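Local coordinates for tetratricopeptide repeat protein (Parabacteroides merdae ATCC 43184, PDB 4R7S) that is of unknown function but, as a tetratricopeptide repeat protein, probably offers a helical scaffold for binding protein or peptide partners, at residues L122-Y125 against M126-E129; Q130-D133 against K134-E137; A150-E153 against K154-N158; E181-A184 against D185-M189. All coordinates share one frame; numbering follows the deposited sequence.

Contact 1 of 4, residues L122-Y125 against M126-E129; sequences LQNY and MWAE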
loop_
_atom_site.group_PDB
_atom_site.type_symbol
_atom_site.label_atom_id
_atom_site.label_comp_id
_atom_site.label_asym_id
_atom_site.label_seq_id
_atom_site.Cartn_x
_atom_site.Cartn_y
_atom_site.Cartn_z
ATOM N N LEU A 122 6.445 -9.139 8.353
ATOM C CA LEU A 122 7.671 -9.527 9.056
ATOM C C LEU A 122 7.451 -10.696 10.019
ATOM O O LEU A 122 8.334 -10.949 10.849
ATOM C CB LEU A 122 8.256 -8.336 9.826
ATOM C CG LEU A 122 8.963 -7.241 9.001
ATOM C CD1 LEU A 122 9.414 -6.094 9.903
ATOM C CD2 LEU A 122 10.188 -7.780 8.274
ATOM N N GLN A 123 6.272 -11.396 9.915
ATOM C CA GLN A 123 5.887 -12.556 10.746
ATOM C C GLN A 123 5.794 -12.148 12.241
ATOM O O GLN A 123 5.784 -13.003 13.123
ATOM C CB GLN A 123 6.879 -13.736 10.535
ATOM C CG GLN A 123 6.260 -15.135 10.580
ATOM C CD GLN A 123 7.255 -16.284 10.633
ATOM O OE1 GLN A 123 8.477 -16.121 10.462
ATOM N NE2 GLN A 123 6.736 -17.486 10.874
ATOM N N ASN A 124 5.704 -10.839 12.529
ATOM C CA ASN A 124 5.601 -10.334 13.909
ATOM C C ASN A 124 4.110 -10.045 14.281
ATOM O O ASN A 124 3.678 -8.888 14.402
ATOM C CB ASN A 124 6.468 -9.092 14.067
ATOM C CG ASN A 124 6.915 -8.866 15.477
ATOM O OD1 ASN A 124 6.205 -9.175 16.461
ATOM N ND2 ASN A 124 8.120 -8.326 15.594
ATOM N N TYR A 125 3.354 -11.133 14.481
ATOM C CA TYR A 125 1.902 -11.206 14.666
ATOM C C TYR A 125 1.374 -10.544 15.938
ATOM O O TYR A 125 0.328 -9.877 15.870
ATOM C CB TYR A 125 1.432 -12.669 14.562
ATOM C CG TYR A 125 1.840 -13.305 13.240
ATOM C CD1 TYR A 125 1.569 -12.676 12.024
ATOM C CD2 TYR A 125 2.529 -14.515 13.209
ATOM C CE1 TYR A 125 1.958 -13.239 10.810
ATOM C CE2 TYR A 125 2.905 -15.101 11.999
ATOM C CZ TYR A 125 2.637 -14.448 10.800
ATOM O OH TYR A 125 3.006 -15.017 9.598
HETATM N N MSE A 126 2.076 -10.701 17.071
HETATM C CA MSE A 126 1.640 -10.076 18.318
HETATM C C MSE A 126 1.723 -8.572 18.212
HETATM O O MSE A 126 0.800 -7.898 18.678
HETATM C CB MSE A 126 2.434 -10.565 19.546
HETATM C CG MSE A 126 1.999 -11.956 20.063
HETATM SE SE MSE A 126 0.043 -12.233 20.245
HETATM C CE MSE A 126 -0.428 -10.553 21.388
ATOM N N TRP A 127 2.791 -8.030 17.572
ATOM C CA TRP A 127 2.891 -6.565 17.456
ATOM C C TRP A 127 1.872 -6.004 16.451
ATOM O O TRP A 127 1.387 -4.897 16.682
ATOM C CB TRP A 127 4.304 -6.053 17.127
ATOM C CG TRP A 127 5.454 -6.424 18.032
ATOM C CD1 TRP A 127 6.781 -6.326 17.719
ATOM C CD2 TRP A 127 5.398 -6.938 19.375
ATOM N NE1 TRP A 127 7.553 -6.755 18.772
ATOM C CE2 TRP A 127 6.733 -7.134 19.804
ATOM C CE3 TRP A 127 4.355 -7.219 20.275
ATOM C CZ2 TRP A 127 7.049 -7.609 21.083
ATOM C CZ3 TRP A 127 4.664 -7.758 21.517
ATOM C CH2 TRP A 127 5.998 -7.931 21.918
ATOM N N ALA A 128 1.512 -6.771 15.383
ATOM C CA ALA A 128 0.490 -6.349 14.407
ATOM C C ALA A 128 -0.877 -6.241 15.096
ATOM O O ALA A 128 -1.559 -5.220 14.994
ATOM C CB ALA A 128 0.421 -7.325 13.254
ATOM N N GLU A 129 -1.204 -7.256 15.893
ATOM C CA GLU A 129 -2.426 -7.364 16.682
ATOM C C GLU A 129 -2.611 -6.115 17.561
ATOM O O GLU A 129 -3.689 -5.516 17.560
ATOM C CB GLU A 129 -2.331 -8.629 17.554
ATOM C CG GLU A 129 -3.667 -9.254 17.904
ATOM C CD GLU A 129 -3.598 -10.350 18.949
ATOM O OE1 GLU A 129 -2.940 -11.385 18.696
ATOM O OE2 GLU A 129 -4.209 -10.169 20.027
#
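Asn124 lays its side-chain amide against one face of the Trp127 indole as the chain enters helix 125-138. Asn124 OD1 sits 3.1 Å above the ring plane, displaced toward the rim, and comes closest to Trp127 CD1, at 3.2 Å. Asn124 ND2 also lies 3.2 Å from Trp127 CD1, so the amide meets the pyrrole end with both its heavy branches. Its plane is tilted 33° from the ring, a slanting approach and not a flat stack. The Asn124 side chain swings away from its own backbone N (chi1 -154°), which carries the amide over to the indole. Helix formation takes up the backbone acceptors. Asn124 O, at the N-cap position, accepts from Ala128 N at 3.2 Å, and Tyr125 O accepts from Glu129 N at 3.0 Å. Further along, Glu129 OE1 is satisfied by a salt bridge to Arg156, while the indole makes an edge-to-face contact with Tyr119. With an alanine here the carbonyl bond to Ala128 could persist, but the amide over the indole is lost, which would probably open a gap at that face and give the ring more freedom to turn. On the upstream side, Asn124 N and Gln123 N bond back to Tyr119 O and Ile120 O. Gln123, with its positive phi, is thus the C-prime residue of a Schellman motif closing helix 109-121. A Schellman end followed at the very next residue by a new N-cap makes the tight turn joining consecutive helices, an arrangement at home in the helical arrays of tetratricopeptide repeat proteins.

Contact 2 of 4, residues Q130-D133 against K134-E137; sequences QDFD and KILE
Residues 130-133 and 134-137 are successive turns of helix 125-138, joined by four i to i+4 backbone bonds. Lys134 N reaches Gln130 O at 3.0 Å, and Glu137 N reaches Asp133 O at 2.9 Å. Between them, Leu136 N bonds to Phe132 O at 3.2 Å, whereas the bond from Ile135 N to Asp131 O is weak at 3.4 Å. That same Asp131 carbonyl is brushed by Ile135 CG1, 3.3 Å from the oxygen. Ile135 reaches this place because CG1 stands beside its backbone N (chi1 -56°), which sends CD1 back along the helix to the edge of the Phe132 ring; CD1 of Ile135 and CD1 of Phe132 are 4.4 Å apart, a loose apolar touch near the ring plane. Leu136 lays CG and CD1 near the Phe132 carbonyl. Lys134 bends at chi2 and runs forward, so that Lys134 NZ forms a salt bridge with Glu137 OE2 at 3.3 Å, its hydrogen bond weak. The helix packs on both its chain neighbours: Phe132, Lys134 and Ile135 touch helix 109-121, where Arg115 also pairs with Asp131, while Leu136 and Ile135 touch helix 143-156.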
loop_
_atom_site.group_PDB
_atom_site.type_symbol
_atom_site.label_atom_id
_atom_site.label_comp_id
_atom_site.label_asym_id
_atom_site.label_seq_id
_atom_site.Cartn_x
_atom_site.Cartn_y
_atom_site.Cartn_z
ATOM N N GLN A 130 -1.534 -5.702 18.269
ATOM C CA GLN A 130 -1.546 -4.559 19.181
ATOM C C GLN A 130 -1.777 -3.218 18.438
ATOM O O GLN A 130 -2.483 -2.352 18.959
ATOM C CB GLN A 130 -0.266 -4.539 20.031
ATOM C CG GLN A 130 -0.244 -5.703 21.028
ATOM C CD GLN A 130 1.003 -5.821 21.880
ATOM O OE1 GLN A 130 1.599 -4.825 22.312
ATOM N NE2 GLN A 130 1.362 -7.057 22.226
ATOM N N ASP A 131 -1.268 -3.100 17.199
ATOM C CA ASP A 131 -1.449 -1.913 16.359
ATOM C C ASP A 131 -2.876 -1.812 15.821
ATOM O O ASP A 131 -3.402 -0.700 15.734
ATOM C CB ASP A 131 -0.431 -1.885 15.202
ATOM C CG ASP A 131 0.967 -1.403 15.589
ATOM O OD1 ASP A 131 1.153 -0.969 16.753
ATOM O OD2 ASP A 131 1.870 -1.469 14.735
ATOM N N PHE A 132 -3.514 -2.950 15.481
ATOM C CA PHE A 132 -4.907 -2.911 15.006
ATOM C C PHE A 132 -5.843 -2.662 16.201
ATOM O O PHE A 132 -6.795 -1.883 16.076
ATOM C CB PHE A 132 -5.288 -4.162 14.202
ATOM C CG PHE A 132 -4.390 -4.394 13.005
ATOM C CD1 PHE A 132 -4.193 -3.393 12.053
ATOM C CD2 PHE A 132 -3.741 -5.611 12.827
ATOM C CE1 PHE A 132 -3.333 -3.593 10.969
ATOM C CE2 PHE A 132 -2.900 -5.823 11.723
ATOM C CZ PHE A 132 -2.701 -4.813 10.805
ATOM N N ASP A 133 -5.490 -3.194 17.383
ATOM C CA ASP A 133 -6.275 -2.930 18.598
ATOM C C ASP A 133 -6.209 -1.449 18.978
ATOM O O ASP A 133 -7.232 -0.885 19.354
ATOM C CB ASP A 133 -5.809 -3.799 19.767
ATOM C CG ASP A 133 -6.209 -5.263 19.676
ATOM O OD1 ASP A 133 -7.258 -5.562 19.040
ATOM O OD2 ASP A 133 -5.503 -6.113 20.283
ATOM N N LYS A 134 -5.015 -0.811 18.841
ATOM C CA LYS A 134 -4.805 0.611 19.143
ATOM C C LYS A 134 -5.735 1.463 18.311
ATOM O O LYS A 134 -6.290 2.413 18.850
ATOM C CB LYS A 134 -3.333 1.040 18.921
ATOM C CG LYS A 134 -2.939 2.373 19.586
ATOM C CD LYS A 134 -2.788 2.297 21.117
ATOM C CE LYS A 134 -2.623 3.653 21.759
ATOM N NZ LYS A 134 -2.576 3.556 23.243
ATOM N N ILE A 135 -5.920 1.126 17.009
ATOM C CA ILE A 135 -6.837 1.842 16.111
ATOM C C ILE A 135 -8.273 1.726 16.649
ATOM O O ILE A 135 -8.928 2.742 16.857
ATOM C CB ILE A 135 -6.754 1.359 14.636
ATOM C CG1 ILE A 135 -5.319 1.471 14.099
ATOM C CG2 ILE A 135 -7.750 2.159 13.765
ATOM C CD1 ILE A 135 -5.043 0.904 12.762
ATOM N N LEU A 136 -8.735 0.499 16.924
ATOM C CA LEU A 136 -10.088 0.260 17.435
ATOM C C LEU A 136 -10.351 0.904 18.816
ATOM O O LEU A 136 -11.499 1.199 19.143
ATOM C CB LEU A 136 -10.367 -1.238 17.487
ATOM C CG LEU A 136 -10.629 -1.848 16.131
ATOM C CD1 LEU A 136 -10.361 -3.324 16.154
ATOM C CD2 LEU A 136 -12.028 -1.491 15.619
ATOM N N GLU A 137 -9.296 1.141 19.596
ATOM C CA GLU A 137 -9.374 1.777 20.909
ATOM C C GLU A 137 -9.617 3.290 20.708
ATOM O O GLU A 137 -10.281 3.907 21.552
ATOM C CB GLU A 137 -8.073 1.473 21.684
ATOM C CG GLU A 137 -7.729 2.326 22.892
ATOM C CD GLU A 137 -6.330 2.084 23.436
ATOM O OE1 GLU A 137 -5.814 0.949 23.289
ATOM O OE2 GLU A 137 -5.744 3.035 24.007
#

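Contact 3 of 4, residues A150-E153 against K154-N158; sequences AILE and KMRGN. With EDO (1,2-ethanediol), chain D.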
loop_
_atom_site.group_PDB
_atom_site.type_symbol
_atom_site.label_atom_id
_atom_site.label_comp_id
_atom_site.label_asym_id
_atom_site.label_seq_id
_atom_site.Cartn_x
_atom_site.Cartn_y
_atom_site.Cartn_z
ATOM N N ALA A 150 -8.186 -9.647 10.331
ATOM C CA ALA A 150 -8.558 -10.720 9.423
ATOM C C ALA A 150 -7.330 -11.255 8.650
ATOM O O ALA A 150 -7.121 -12.482 8.582
ATOM C CB ALA A 150 -9.630 -10.233 8.453
ATOM N N ILE A 151 -6.511 -10.344 8.109
ATOM C CA ILE A 151 -5.308 -10.701 7.330
ATOM C C ILE A 151 -4.292 -11.361 8.257
ATOM O O ILE A 151 -3.756 -12.403 7.916
ATOM C CB ILE A 151 -4.731 -9.464 6.568
ATOM C CG1 ILE A 151 -5.748 -8.967 5.519
ATOM C CG2 ILE A 151 -3.361 -9.770 5.911
ATOM C CD1 ILE A 151 -5.676 -7.485 5.281
ATOM N N LEU A 152 -4.075 -10.781 9.438
ATOM C CA LEU A 152 -3.178 -11.281 10.491
ATOM C C LEU A 152 -3.498 -12.736 10.889
ATOM O O LEU A 152 -2.598 -13.578 10.924
ATOM C CB LEU A 152 -3.330 -10.364 11.714
ATOM C CG LEU A 152 -2.703 -10.819 13.008
ATOM C CD1 LEU A 152 -1.215 -10.811 12.893
ATOM C CD2 LEU A 152 -3.092 -9.920 14.117
ATOM N N GLU A 153 -4.777 -13.013 11.187
ATOM C CA GLU A 153 -5.266 -14.325 11.619
ATOM C C GLU A 153 -5.061 -15.363 10.562
ATOM O O GLU A 153 -4.628 -16.471 10.885
ATOM C CB GLU A 153 -6.734 -14.263 12.043
ATOM C CG GLU A 153 -6.958 -13.543 13.367
ATOM C CD GLU A 153 -6.213 -13.983 14.621
ATOM O OE1 GLU A 153 -5.400 -14.934 14.564
ATOM O OE2 GLU A 153 -6.457 -13.362 15.679
ATOM N N LYS A 154 -5.338 -15.011 9.298
ATOM C CA LYS A 154 -5.088 -15.869 8.145
ATOM C C LYS A 154 -3.570 -16.217 8.071
ATOM O O LYS A 154 -3.216 -17.384 7.967
ATOM C CB LYS A 154 -5.544 -15.138 6.872
ATOM C CG LYS A 154 -5.030 -15.784 5.580
ATOM C CD LYS A 154 -5.367 -14.977 4.342
ATOM C CE LYS A 154 -4.305 -13.960 4.009
ATOM N NZ LYS A 154 -4.787 -13.076 2.929
HETATM N N MSE A 155 -2.680 -15.213 8.154
HETATM C CA MSE A 155 -1.223 -15.453 8.070
HETATM C C MSE A 155 -0.678 -16.293 9.251
HETATM O O MSE A 155 0.320 -17.007 9.090
HETATM C CB MSE A 155 -0.466 -14.137 7.957
HETATM C CG MSE A 155 -0.813 -13.333 6.693
HETATM SE SE MSE A 155 -0.685 -14.269 4.970
HETATM C CE MSE A 155 1.112 -15.147 5.207
ATOM N N ARG A 156 -1.337 -16.203 10.424
ATOM C CA ARG A 156 -1.040 -16.962 11.644
ATOM C C ARG A 156 -1.521 -18.424 11.566
ATOM O O ARG A 156 -1.142 -19.244 12.398
ATOM C CB ARG A 156 -1.797 -16.319 12.798
ATOM C CG ARG A 156 -1.074 -15.266 13.497
ATOM C CD ARG A 156 -1.329 -15.432 14.956
ATOM N NE ARG A 156 -2.494 -14.678 15.383
ATOM C CZ ARG A 156 -2.438 -13.658 16.218
ATOM N NH1 ARG A 156 -1.271 -13.258 16.711
ATOM N NH2 ARG A 156 -3.553 -13.028 16.577
ATOM N N GLY A 157 -2.432 -18.698 10.647
ATOM C CA GLY A 157 -3.061 -20.008 10.508
ATOM C C GLY A 157 -4.354 -20.140 11.303
ATOM O O GLY A 157 -4.874 -21.253 11.413
ATOM N N ASN A 158 -4.901 -19.022 11.873
ATOM C CA ASN A 158 -6.180 -19.081 12.613
ATOM C C ASN A 158 -7.281 -18.741 11.642
ATOM O O ASN A 158 -7.920 -17.694 11.748
ATOM C CB ASN A 158 -6.210 -18.171 13.878
ATOM C CG ASN A 158 -5.158 -18.500 14.914
ATOM O OD1 ASN A 158 -4.600 -19.613 14.968
ATOM N ND2 ASN A 158 -4.857 -17.528 15.761
HETATM C C1 EDO D . -3.338 -9.977 1.764
HETATM O O1 EDO D . -2.529 -10.663 2.713
HETATM C C2 EDO D . -3.768 -8.562 2.280
HETATM O O2 EDO D . -2.668 -7.678 2.480
#
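A Schellman motif closes helix 143-156, and Glu153 O is part of it. Glu153 O takes Asn158 N at 2.7 Å, the i to i+5 bond of the motif, while Gly157 N turns back to Lys154 O at 3.1 Å; Gly157 has positive phi. Beside this backbone pattern the Glu153 carboxylate adds a salt bridge to Arg156, whose guanidinium grips it side-on, and a bond to Asn158. Arg156 NE donates to Glu153 OE1 at 3.0 Å and Arg156 NH2 to Glu153 OE2 at 3.1 Å. Both oxygens are nearly in the guanidinium plane, but the nitrogens approach from above the carboxylate plane, the two planes being 50° apart. From the opposite face Asn158 ND2 reaches Glu153 OE1 at 2.9 Å, so this oxygen is held between two donors. A bend at chi2 (-55°) folds Glu153 toward them. Leu152 covers one guanidinium face, and Arg156 NH2 also bridges to Glu129. Replacing this carboxylate with an alanine's methyl would probably leave the Asn158 amide without its acceptor and the guanidinium freer to turn. Lys154 NZ, salt-bridged to Asp185, also makes a weak hydrogen bond to O1 of a bound 1,2-ethanediol. Gly157 at C-prime and Asn158 as the next N-cap mark a Schellman C-cap leading directly into helix 159-172.

Contact 4 of 4, residues E181-A184 against D185-M189; sequences EGRA and DLYFM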
loop_
_atom_site.group_PDB
_atom_site.type_symbol
_atom_site.label_atom_id
_atom_site.label_comp_id
_atom_site.label_asym_id
_atom_site.label_seq_id
_atom_site.Cartn_x
_atom_site.Cartn_y
_atom_site.Cartn_z
ATOM N N GLU A 181 -12.383 -10.509 -2.169
ATOM C CA GLU A 181 -11.023 -10.784 -2.647
ATOM C C GLU A 181 -10.142 -11.273 -1.488
ATOM O O GLU A 181 -9.327 -12.188 -1.670
ATOM C CB GLU A 181 -10.406 -9.540 -3.306
ATOM C CG GLU A 181 -11.041 -9.184 -4.647
ATOM C CD GLU A 181 -10.160 -8.461 -5.653
ATOM O OE1 GLU A 181 -8.951 -8.278 -5.373
ATOM O OE2 GLU A 181 -10.677 -8.092 -6.734
ATOM N N GLY A 182 -10.334 -10.678 -0.318
ATOM C CA GLY A 182 -9.627 -11.055 0.903
ATOM C C GLY A 182 -10.107 -12.405 1.408
ATOM O O GLY A 182 -9.300 -13.288 1.708
ATOM N N ARG A 183 -11.438 -12.590 1.444
ATOM C CA ARG A 183 -12.034 -13.847 1.874
ATOM C C ARG A 183 -11.661 -14.974 0.913
ATOM O O ARG A 183 -11.351 -16.072 1.394
ATOM C CB ARG A 183 -13.567 -13.745 2.034
ATOM C CG ARG A 183 -14.122 -14.941 2.788
ATOM C CD ARG A 183 -15.558 -14.758 3.208
ATOM N NE ARG A 183 -16.431 -14.789 2.050
ATOM C CZ ARG A 183 -17.735 -14.581 2.104
ATOM N NH1 ARG A 183 -18.325 -14.349 3.268
ATOM N NH2 ARG A 183 -18.465 -14.623 1.000
ATOM N N ALA A 184 -11.693 -14.722 -0.428
ATOM C CA ALA A 184 -11.312 -15.745 -1.418
ATOM C C ALA A 184 -9.866 -16.212 -1.173
ATOM O O ALA A 184 -9.600 -17.407 -1.211
ATOM C CB ALA A 184 -11.460 -15.221 -2.847
ATOM N N ASP A 185 -8.957 -15.274 -0.871
ATOM C CA ASP A 185 -7.550 -15.578 -0.615
ATOM C C ASP A 185 -7.424 -16.451 0.620
ATOM O O ASP A 185 -6.585 -17.359 0.642
ATOM C CB ASP A 185 -6.701 -14.298 -0.476
ATOM C CG ASP A 185 -5.206 -14.579 -0.514
ATOM O OD1 ASP A 185 -4.723 -15.071 -1.558
ATOM O OD2 ASP A 185 -4.530 -14.361 0.523
ATOM N N LEU A 186 -8.261 -16.188 1.632
ATOM C CA LEU A 186 -8.294 -16.988 2.855
ATOM C C LEU A 186 -8.753 -18.404 2.529
ATOM O O LEU A 186 -8.138 -19.364 2.998
ATOM C CB LEU A 186 -9.230 -16.368 3.913
ATOM C CG LEU A 186 -9.671 -17.313 5.034
ATOM C CD1 LEU A 186 -8.542 -17.589 6.001
ATOM C CD2 LEU A 186 -10.805 -16.734 5.766
ATOM N N TYR A 187 -9.822 -18.531 1.715
ATOM C CA TYR A 187 -10.344 -19.839 1.336
ATOM C C TYR A 187 -9.304 -20.642 0.541
ATOM O O TYR A 187 -9.137 -21.835 0.797
ATOM C CB TYR A 187 -11.654 -19.703 0.574
ATOM C CG TYR A 187 -12.829 -19.305 1.446
ATOM C CD1 TYR A 187 -12.962 -19.801 2.745
ATOM C CD2 TYR A 187 -13.862 -18.519 0.940
ATOM C CE1 TYR A 187 -14.070 -19.476 3.536
ATOM C CE2 TYR A 187 -14.978 -18.195 1.719
ATOM C CZ TYR A 187 -15.071 -18.665 3.021
ATOM O OH TYR A 187 -16.169 -18.352 3.786
ATOM N N PHE A 188 -8.548 -19.975 -0.336
ATOM C CA PHE A 188 -7.507 -20.655 -1.097
ATOM C C PHE A 188 -6.428 -21.150 -0.148
ATOM O O PHE A 188 -6.055 -22.319 -0.231
ATOM C CB PHE A 188 -6.921 -19.754 -2.176
ATOM C CG PHE A 188 -5.707 -20.324 -2.874
ATOM C CD1 PHE A 188 -5.844 -21.272 -3.875
ATOM C CD2 PHE A 188 -4.430 -19.852 -2.582
ATOM C CE1 PHE A 188 -4.726 -21.763 -4.556
ATOM C CE2 PHE A 188 -3.312 -20.360 -3.241
ATOM C CZ PHE A 188 -3.467 -21.310 -4.229
HETATM N N MSE A 189 -5.964 -20.291 0.789
HETATM C CA MSE A 189 -4.946 -20.703 1.757
HETATM C C MSE A 189 -5.439 -21.821 2.677
HETATM O O MSE A 189 -4.630 -22.476 3.325
HETATM C CB MSE A 189 -4.476 -19.530 2.597
HETATM C CG MSE A 189 -3.615 -18.572 1.828
HETATM SE SE MSE A 189 -2.909 -17.181 2.992
HETATM C CE MSE A 189 -1.680 -18.325 4.178
#
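Arg183 and Tyr187, one helical turn apart, come together through complementary first torsions. Arg183 carries CG away from its backbone N (chi1 -166°), while Tyr187 has its ring beside the backbone N (chi1 -73°), and the two side chains then run alongside each other in the same direction. A bend at Arg183 chi3 keeps the chain close to the phenol. Contact is made by the aliphatic part of the arginine: Arg183 CG lies 3.5 Å from Tyr187 CE2, and Arg183 CD is 3.7 Å from Tyr187 OH. Arg183 NE stays near the ring as well, 3.7 Å from Tyr187 CE2, with guanidinium and ring planes 35° apart, so the approach is slanted and no stack results. Beneath, the helix supplies its regular bonds, among them Tyr187 N to Arg183 O at 2.9 Å and Phe188 N to Ala184 O at 2.9 Å. Leu186 CB lies 3.3 Å from Arg183 O. The polar ends look outward to other helices: Arg183 NH2 forms a salt bridge with Asp199 and NH1 bonds to Asn167, while Tyr187 OH is hydrogen-bonded to Glu163. The chemistry is therefore divided. Methylenes and ring carbons meet within helix 178-189, whereas the guanidinium of Arg183 and the hydroxyl of Tyr187 bond to helices 159-172 and 193-206, tying three neighbouring helices of the superhelix together, with the positive charge of Arg183 probably offset by Asp199.

How the contacts relate
The contacts are in series along the chain; contacts 1 to 3 lie on successive helices, and helix 159-172 intervenes before contact 4. Contacts 1 and 2 share helix 125-138, contact 2 starting where contact 1 stops, with centres about 12 Å apart. Contact 3 is about 10 Å from contact 1 (centre to centre) and meets it through Glu129 OE1 and Arg156 NH2 at 2.8 Å, while Tyr125 CD1 packs on Leu152 CD1 at 3.5 Å. Contact 3 also reaches contact 4: Lys154 NZ pairs with Asp185 OD2 at 2.7 Å. Near that pair lies the 1,2-ethanediol, probably from the crystallisation liquor, about 5 Å from the Asp185 side chain. Contacts 2 and 4 remain about 14 Å apart at their nearest atoms.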